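Local coordinates for hypothetical protein (Staphylococcus aureus subsp. aureus Mu50, PDB 4PEO) that acts as an essential cysteine protease that removes the first nine amino acids of ribosomal protein bL27 and also trims phage 80alpha capsid and scaffold proteins, at residues T15-D20 against A39-S44; G43-I48 against F67-V72; A47-G50 against R55-I58. All blocks are in the same frame, centred on the assembly; numbering follows the deposited sequence.

Overall arrangement
All three contacts use helix 36-51, which runs under one face of a mixed beta sheet and meets two strands and the loop leading into a third. Contact 1 joins it to strand 14-20, contact 2 to the neighbouring strand 67-70, and contact 3 to the approach to strand 57-59. Centres of contacts 1 and 2 lie about 6 Å apart, those of contacts 2 and 3 about 5 Å, and those of contacts 1 and 3 about 11 Å. The catalytic His22 is close to the first two: its nearest side-chain atoms are about 3 Å from those of Met19 and about 4 Å from those of Phe67. Contact 3 is remote from the active site.

Contact 1 of 3, residues T15-D20 against A39-S44; sequences TDVIMD and AVLFGS
Leu41 meets Val17 and Met19 where helix 36-51 packs on the face of the mixed sheet, an alpha/beta layer contact that is entirely apolar and buried. One methyl does most of the touching: Leu41 CD2 lies 3.9 Å from Met19 CE and 4.1 Å from Val17 CG1, so it bridges two residues on the same side of strand 14-20. Leu41 and Met19 come together tip to tip, whereas the Val17 and Leu41 side chains run past each other in opposite directions. Met19 is extended through its first two torsions, then turns at the sulfur (chi3 -74°), and this turn brings CE back to within 4.0 Å of Leu41 CB. On the strand side, Val17 and Met19 also pack on Val4 of strand 2-8, while Leu41 reaches Phe67 and Ile69 of strand 67-70. The nearest side-chain atoms of Met19 and His22, the proton donor, are about 3 Å apart, which places the Met19 end of the contact beside the catalytic histidine.

Further out, Thr15 and Asp16 both face Thr7 and form a classic beta bulge. Thr15 OG1 donates to Asp16 OD1 over 2.7 Å, meeting its anti side; Asp16 OD1 also forms a salt bridge with Arg70 NH1, and Asp16 OD2 a hydrogen bond with His68 NE2. On the helix, Val40 packs against Val40 of the second subunit. The buried hydroxyl of Ser44 is satisfied one turn back: Ser44 OG reaches Val40 O at 2.7 Å, with a C=O...donor angle of 154°, while Ser44 N approaches that oxygen from the opposite face of its plane.

Contact 2 of 3, residues G43-I48 against F67-V72; sequences GSVNAI and FHIRSV
Val45 CG2 makes every close contact between helix residues 43-48 and strand residues 67-70. Among the aliphatic pairs, it lies 3.5 Å from Ile69 CD1, a snug methyl-to-methyl approach, and 3.9 Å from Ile69 CG1. These two distances put the methyl against the CG1-CD1 arm of Ile69, and the two side chains slide past one another in opposite directions. With CG1 placed opposite the backbone N of Val45 (chi1 173°), CG2 is the methyl presented to the strand. Ile58 of strand 57-59 packs on both Val45 and Ile69.

The aromatic contribution comes from Phe67. Val45 CG2 meets Phe67 CE1 at 4.0 Å, at the ring edge and near its plane, so the methyl does not sit over the pi face. The same phenyl makes an edge-to-face pair with Phe42 and touches His22, which carries this hydrophobic cluster up to the active site.

Polar bonding occurs around the contact, with no hydrogen bond crossing it. Strand 67-70 is tied to its neighbours through backbone bonds, Ile69 to Val17 and Arg70 to Asp57. Elsewhere on the helix, Asn46 ND2 hydrogen-bonds to Thr92 OG1 of the second subunit. Through Val45, Ile69 and Phe67 the helix packs across the face of the sheet, as in a layered alpha/beta fold.

Contact 3 of 3, residues A47-G50 against R55-I58; sequences AIIG and RPDI
A helix-loop-strand connection closes here: the last turn of helix 36-51 folds against residues 55-58, which lead into strand 57-59, outermost in this chain's sheet. Pro56 is the central piece. Its ring lies against two consecutive isoleucines of the helix, with Ile48 CG2 equally near to Pro56 CG and Pro56 CD at 3.8 Å. Ile49 adds a looser apolar touch, CG1 to Pro56 CD at 4.2 Å. One methyl therefore rests on the CG-CD side of the pyrrolidine, while the neighbouring isoleucine reaches CD alone. Beyond this pair, Pro56 touches Ile69 of the adjacent strand and Ile48 packs on Ile82 and Leu83 of helix 77-96, which ties the connection into the hydrophobic layer.

Arg55 behaves differently. Its CB starts out away from the helix, but the chain bends at the second torsion (chi2 -67°) and brings the guanidinium back over the helix end. The flat group then lies across the Ile49 carbonyl: Ile49 O is 3.1 Å from Arg55 NH1 and 3.4 Å from Arg55 NH2. These approaches come over the guanidinium face, at angles too poor for hydrogen bonds, so the attraction is best read as electrostatic, probably between the cation and the carbonyl dipole. Ile49 CG2 lies on the same face, offset toward its rim. The directed bond of this side chain goes into the connecting loop, where Arg55 NH1 donates to Thr52 O; Thr52 OG1 in turn bonds to Ile48 O. The guanidinium thus spans helix and loop at an exposed corner away from the active site, with Arg55 CZ 3.4 Å from Ile49 O.

Contact 1 of 3, residues T15-D20 against A39-S44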
loop_
_atom_site.group_PDB
_atom_site.type_symbol
_atom_site.label_atom_id
_atom_site.label_comp_id
_atom_site.label_asym_id
_atom_site.label_seq_id
_atom_site.Cartn_x
_atom_site.Cartn_y
_atom_site.Cartn_z
ATOM N N THR B 15 15.179 6.518 2.129
ATOM C CA THR B 15 15.933 6.903 0.923
ATOM C C THR B 15 15.972 5.798 -0.104
ATOM O O THR B 15 16.099 6.087 -1.293
ATOM C CB THR B 15 17.354 7.376 1.276
ATOM O OG1 THR B 15 18.099 6.279 1.827
ATOM C CG2 THR B 15 17.346 8.575 2.261
ATOM N N ASP B 16 15.977 4.536 0.350
ATOM C CA ASP B 16 16.082 3.417 -0.574
ATOM C C ASP B 16 15.307 2.235 -0.083
ATOM O O ASP B 16 15.294 1.948 1.117
ATOM C CB ASP B 16 17.565 2.975 -0.677
ATOM C CG ASP B 16 18.510 4.033 -1.194
ATOM O OD1 ASP B 16 18.913 4.903 -0.397
ATOM O OD2 ASP B 16 18.884 3.966 -2.386
ATOM N N VAL B 17 14.735 1.487 -1.011
ATOM C CA VAL B 17 14.087 0.221 -0.710
ATOM C C VAL B 17 14.508 -0.672 -1.867
ATOM O O VAL B 17 14.333 -0.267 -3.022
ATOM C CB VAL B 17 12.540 0.334 -0.611
ATOM C CG1 VAL B 17 11.900 -1.048 -0.464
ATOM C CG2 VAL B 17 12.121 1.224 0.563
ATOM N N ILE B 18 15.068 -1.859 -1.580
ATOM C CA ILE B 18 15.436 -2.789 -2.655
ATOM C C ILE B 18 14.761 -4.115 -2.387
ATOM O O ILE B 18 15.023 -4.721 -1.347
ATOM C CB ILE B 18 16.966 -2.974 -2.814
ATOM C CG1 ILE B 18 17.670 -1.596 -2.912
ATOM C CG2 ILE B 18 17.263 -3.878 -4.023
ATOM C CD1 ILE B 18 19.205 -1.627 -3.024
ATOM N N MET B 19 13.929 -4.585 -3.336
ATOM C CA MET B 19 13.282 -5.892 -3.207
ATOM C C MET B 19 13.927 -6.860 -4.184
ATOM O O MET B 19 14.113 -6.533 -5.365
ATOM C CB MET B 19 11.762 -5.805 -3.481
ATOM C CG MET B 19 11.037 -7.161 -3.385
ATOM S SD MET B 19 9.190 -7.070 -3.528
ATOM C CE MET B 19 8.835 -6.437 -2.025
ATOM N N ASP B 20 14.234 -8.071 -3.705
ATOM C CA ASP B 20 14.791 -9.102 -4.570
ATOM C C ASP B 20 14.207 -10.459 -4.202
ATOM O O ASP B 20 13.840 -10.668 -3.044
ATOM C CB ASP B 20 16.331 -9.095 -4.557
ATOM C CG ASP B 20 16.933 -10.011 -5.614
ATOM O OD1 ASP B 20 16.538 -9.895 -6.806
ATOM O OD2 ASP B 20 17.755 -10.873 -5.250
ATOM N N ALA B 39 2.562 -6.888 -5.073
ATOM C CA ALA B 39 1.421 -5.982 -5.229
ATOM C C ALA B 39 1.604 -4.726 -4.378
ATOM O O ALA B 39 1.324 -3.627 -4.845
ATOM C CB ALA B 39 0.124 -6.688 -4.857
ATOM N N VAL B 40 2.090 -4.894 -3.140
ATOM C CA VAL B 40 2.328 -3.780 -2.214
ATOM C C VAL B 40 3.441 -2.878 -2.761
ATOM O O VAL B 40 3.288 -1.657 -2.793
ATOM C CB VAL B 40 2.637 -4.295 -0.779
ATOM C CG1 VAL B 40 3.149 -3.165 0.116
ATOM C CG2 VAL B 40 1.408 -4.943 -0.155
ATOM N N LEU B 41 4.541 -3.450 -3.210
ATOM C CA LEU B 41 5.631 -2.654 -3.726
ATOM C C LEU B 41 5.290 -1.921 -5.022
ATOM O O LEU B 41 5.411 -0.726 -5.077
ATOM C CB LEU B 41 6.856 -3.529 -3.883
ATOM C CG LEU B 41 8.227 -2.947 -4.195
ATOM C CD1 LEU B 41 8.312 -1.967 -5.320
ATOM C CD2 LEU B 41 9.080 -2.643 -2.988
ATOM N N PHE B 42 4.856 -2.655 -6.046
ATOM C CA PHE B 42 4.523 -2.015 -7.323
ATOM C C PHE B 42 3.383 -1.015 -7.194
ATOM O O PHE B 42 3.463 0.069 -7.767
ATOM C CB PHE B 42 4.268 -3.048 -8.435
ATOM C CG PHE B 42 5.408 -4.023 -8.662
ATOM C CD1 PHE B 42 6.728 -3.586 -8.674
ATOM C CD2 PHE B 42 5.155 -5.367 -8.904
ATOM C CE1 PHE B 42 7.780 -4.490 -8.874
ATOM C CE2 PHE B 42 6.204 -6.269 -9.105
ATOM C CZ PHE B 42 7.510 -5.826 -9.081
ATOM N N GLY B 43 2.377 -1.354 -6.382
ATOM C CA GLY B 43 1.238 -0.478 -6.141
ATOM C C GLY B 43 1.683 0.806 -5.472
ATOM O O GLY B 43 1.225 1.885 -5.854
ATOM N N SER B 44 2.618 0.706 -4.504
ATOM C CA SER B 44 3.133 1.893 -3.801
ATOM C C SER B 44 3.916 2.805 -4.729
ATOM O O SER B 44 3.732 4.019 -4.665
ATOM C CB SER B 44 3.965 1.504 -2.588
ATOM O OG SER B 44 3.131 0.785 -1.696
#

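Contact 2 of 3, residues G43-I48 against F67-V72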
loop_
_atom_site.group_PDB
_atom_site.type_symbol
_atom_site.label_atom_id
_atom_site.label_comp_id
_atom_site.label_asym_id
_atom_site.label_seq_id
_atom_site.Cartn_x
_atom_site.Cartn_y
_atom_site.Cartn_z
ATOM N N GLY B 43 2.377 -1.354 -6.382
ATOM C CA GLY B 43 1.238 -0.478 -6.141
ATOM C C GLY B 43 1.683 0.806 -5.472
ATOM O O GLY B 43 1.225 1.885 -5.854
ATOM N N SER B 44 2.618 0.706 -4.504
ATOM C CA SER B 44 3.133 1.893 -3.801
ATOM C C SER B 44 3.916 2.805 -4.729
ATOM O O SER B 44 3.732 4.019 -4.665
ATOM C CB SER B 44 3.965 1.504 -2.588
ATOM O OG SER B 44 3.131 0.785 -1.696
ATOM N N VAL B 45 4.739 2.227 -5.639
ATOM C CA VAL B 45 5.484 3.026 -6.628
ATOM C C VAL B 45 4.483 3.776 -7.524
ATOM O O VAL B 45 4.622 4.987 -7.713
ATOM C CB VAL B 45 6.468 2.138 -7.444
ATOM C CG1 VAL B 45 7.127 2.938 -8.583
ATOM C CG2 VAL B 45 7.534 1.544 -6.532
ATOM N N ASN B 46 3.445 3.071 -8.022
ATOM C CA ASN B 46 2.419 3.701 -8.851
ATOM C C ASN B 46 1.690 4.820 -8.099
ATOM O O ASN B 46 1.348 5.840 -8.708
ATOM C CB ASN B 46 1.432 2.674 -9.369
ATOM C CG ASN B 46 2.002 1.785 -10.450
ATOM O OD1 ASN B 46 3.063 2.045 -11.025
ATOM N ND2 ASN B 46 1.307 0.707 -10.749
ATOM N N ALA B 47 1.483 4.641 -6.778
ATOM C CA ALA B 47 0.816 5.654 -5.946
ATOM C C ALA B 47 1.712 6.891 -5.774
ATOM O O ALA B 47 1.215 8.022 -5.844
ATOM C CB ALA B 47 0.447 5.069 -4.581
ATOM N N ILE B 48 3.022 6.691 -5.555
ATOM C CA ILE B 48 3.917 7.847 -5.411
ATOM C C ILE B 48 3.857 8.692 -6.702
ATOM O O ILE B 48 3.680 9.911 -6.644
ATOM C CB ILE B 48 5.378 7.416 -5.092
ATOM C CG1 ILE B 48 5.491 6.799 -3.687
ATOM C CG2 ILE B 48 6.357 8.620 -5.269
ATOM C CD1 ILE B 48 6.858 6.033 -3.427
ATOM N N PHE B 67 14.896 -4.787 -7.517
ATOM C CA PHE B 67 14.050 -3.621 -7.766
ATOM C C PHE B 67 14.324 -2.566 -6.715
ATOM O O PHE B 67 13.989 -2.735 -5.547
ATOM C CB PHE B 67 12.576 -4.022 -7.826
ATOM C CG PHE B 67 11.671 -2.927 -8.334
ATOM C CD1 PHE B 67 11.197 -1.941 -7.476
ATOM C CD2 PHE B 67 11.291 -2.881 -9.670
ATOM C CE1 PHE B 67 10.370 -0.918 -7.946
ATOM C CE2 PHE B 67 10.452 -1.865 -10.135
ATOM C CZ PHE B 67 9.968 -0.912 -9.261
ATOM N N HIS B 68 14.994 -1.505 -7.146
ATOM C CA HIS B 68 15.484 -0.446 -6.287
ATOM C C HIS B 68 14.749 0.848 -6.504
ATOM O O HIS B 68 14.758 1.396 -7.606
ATOM C CB HIS B 68 17.001 -0.261 -6.547
ATOM C CG HIS B 68 17.629 0.869 -5.793
ATOM N ND1 HIS B 68 18.727 1.545 -6.300
ATOM C CD2 HIS B 68 17.300 1.407 -4.593
ATOM C CE1 HIS B 68 19.023 2.471 -5.401
ATOM N NE2 HIS B 68 18.210 2.400 -4.340
ATOM N N ILE B 69 14.099 1.319 -5.436
ATOM C CA ILE B 69 13.427 2.608 -5.367
ATOM C C ILE B 69 14.385 3.535 -4.628
ATOM O O ILE B 69 14.700 3.285 -3.461
ATOM C CB ILE B 69 12.077 2.551 -4.603
ATOM C CG1 ILE B 69 11.130 1.461 -5.150
ATOM C CG2 ILE B 69 11.434 3.951 -4.557
ATOM C CD1 ILE B 69 10.027 1.040 -4.108
ATOM N N ARG B 70 14.827 4.602 -5.279
ATOM C CA ARG B 70 15.658 5.589 -4.616
ATOM C C ARG B 70 14.869 6.895 -4.547
ATOM O O ARG B 70 14.461 7.419 -5.590
ATOM C CB ARG B 70 17.001 5.769 -5.352
ATOM C CG ARG B 70 17.754 7.042 -4.980
ATOM C CD ARG B 70 18.384 7.003 -3.602
ATOM N NE ARG B 70 19.171 8.217 -3.347
ATOM C CZ ARG B 70 19.927 8.414 -2.270
ATOM N NH1 ARG B 70 20.036 7.467 -1.342
ATOM N NH2 ARG B 70 20.598 9.547 -2.124
ATOM N N SER B 71 14.640 7.417 -3.323
ATOM C CA SER B 71 13.912 8.677 -3.171
ATOM C C SER B 71 14.731 9.828 -3.724
ATOM O O SER B 71 15.966 9.869 -3.561
ATOM C CB SER B 71 13.568 8.940 -1.706
ATOM O OG SER B 71 12.777 7.869 -1.208
ATOM N N VAL B 72 14.048 10.745 -4.414
ATOM C CA VAL B 72 14.712 11.931 -4.965
ATOM C C VAL B 72 14.437 13.115 -4.032
ATOM O O VAL B 72 15.380 13.710 -3.502
ATOM C CB VAL B 72 14.369 12.190 -6.452
ATOM C CG1 VAL B 72 14.967 13.521 -6.926
ATOM C CG2 VAL B 72 14.871 11.043 -7.326
#

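Contact 3 of 3, residues A47-G50 against R55-I58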
loop_
_atom_site.group_PDB
_atom_site.type_symbol
_atom_site.label_atom_id
_atom_site.label_comp_id
_atom_site.label_asym_id
_atom_site.label_seq_id
_atom_site.Cartn_x
_atom_site.Cartn_y
_atom_site.Cartn_z
ATOM N N ALA B 47 1.483 4.641 -6.778
ATOM C CA ALA B 47 0.816 5.654 -5.946
ATOM C C ALA B 47 1.712 6.891 -5.774
ATOM O O ALA B 47 1.215 8.022 -5.844
ATOM C CB ALA B 47 0.447 5.069 -4.581
ATOM N N ILE B 48 3.022 6.691 -5.555
ATOM C CA ILE B 48 3.917 7.847 -5.411
ATOM C C ILE B 48 3.857 8.692 -6.702
ATOM O O ILE B 48 3.680 9.911 -6.644
ATOM C CB ILE B 48 5.378 7.416 -5.092
ATOM C CG1 ILE B 48 5.491 6.799 -3.687
ATOM C CG2 ILE B 48 6.357 8.620 -5.269
ATOM C CD1 ILE B 48 6.858 6.033 -3.427
ATOM N N ILE B 49 3.990 8.019 -7.859
ATOM C CA ILE B 49 3.981 8.672 -9.176
ATOM C C ILE B 49 2.634 9.331 -9.508
ATOM O O ILE B 49 2.605 10.464 -9.996
ATOM C CB ILE B 49 4.499 7.682 -10.268
ATOM C CG1 ILE B 49 5.985 7.321 -10.000
ATOM C CG2 ILE B 49 4.317 8.243 -11.693
ATOM C CD1 ILE B 49 6.511 6.043 -10.726
ATOM N N GLY B 50 1.544 8.632 -9.219
ATOM C CA GLY B 50 0.205 9.111 -9.525
ATOM C C GLY B 50 -0.397 10.118 -8.566
ATOM O O GLY B 50 -1.218 10.940 -8.984
ATOM N N ARG B 55 9.230 11.826 -8.061
ATOM C CA ARG B 55 9.551 10.899 -9.146
ATOM C C ARG B 55 10.788 10.130 -8.722
ATOM O O ARG B 55 11.917 10.599 -8.913
ATOM C CB ARG B 55 9.736 11.619 -10.500
ATOM C CG ARG B 55 8.477 12.334 -10.989
ATOM C CD ARG B 55 7.357 11.375 -11.344
ATOM N NE ARG B 55 6.158 12.078 -11.797
ATOM C CZ ARG B 55 5.156 12.453 -11.006
ATOM N NH1 ARG B 55 5.198 12.199 -9.703
ATOM N NH2 ARG B 55 4.111 13.095 -11.510
ATOM N N PRO B 56 10.591 8.991 -8.029
ATOM C CA PRO B 56 11.756 8.236 -7.544
ATOM C C PRO B 56 12.609 7.691 -8.671
ATOM O O PRO B 56 12.113 7.481 -9.788
ATOM C CB PRO B 56 11.144 7.082 -6.741
ATOM C CG PRO B 56 9.707 7.455 -6.511
ATOM C CD PRO B 56 9.325 8.305 -7.695
ATOM N N ASP B 57 13.881 7.437 -8.365
ATOM C CA ASP B 57 14.831 6.860 -9.312
ATOM C C ASP B 57 14.678 5.344 -9.160
ATOM O O ASP B 57 14.981 4.798 -8.091
ATOM C CB ASP B 57 16.250 7.341 -8.960
ATOM C CG ASP B 57 17.358 7.037 -9.948
ATOM O OD1 ASP B 57 17.090 6.340 -10.952
ATOM O OD2 ASP B 57 18.493 7.495 -9.716
ATOM N N ILE B 58 14.135 4.682 -10.203
ATOM C CA ILE B 58 13.837 3.250 -10.173
ATOM C C ILE B 58 14.839 2.502 -11.031
ATOM O O ILE B 58 15.041 2.853 -12.202
ATOM C CB ILE B 58 12.370 2.965 -10.632
ATOM C CG1 ILE B 58 11.270 3.752 -9.836
ATOM C CG2 ILE B 58 12.050 1.459 -10.760
ATOM C CD1 ILE B 58 11.107 3.450 -8.373
#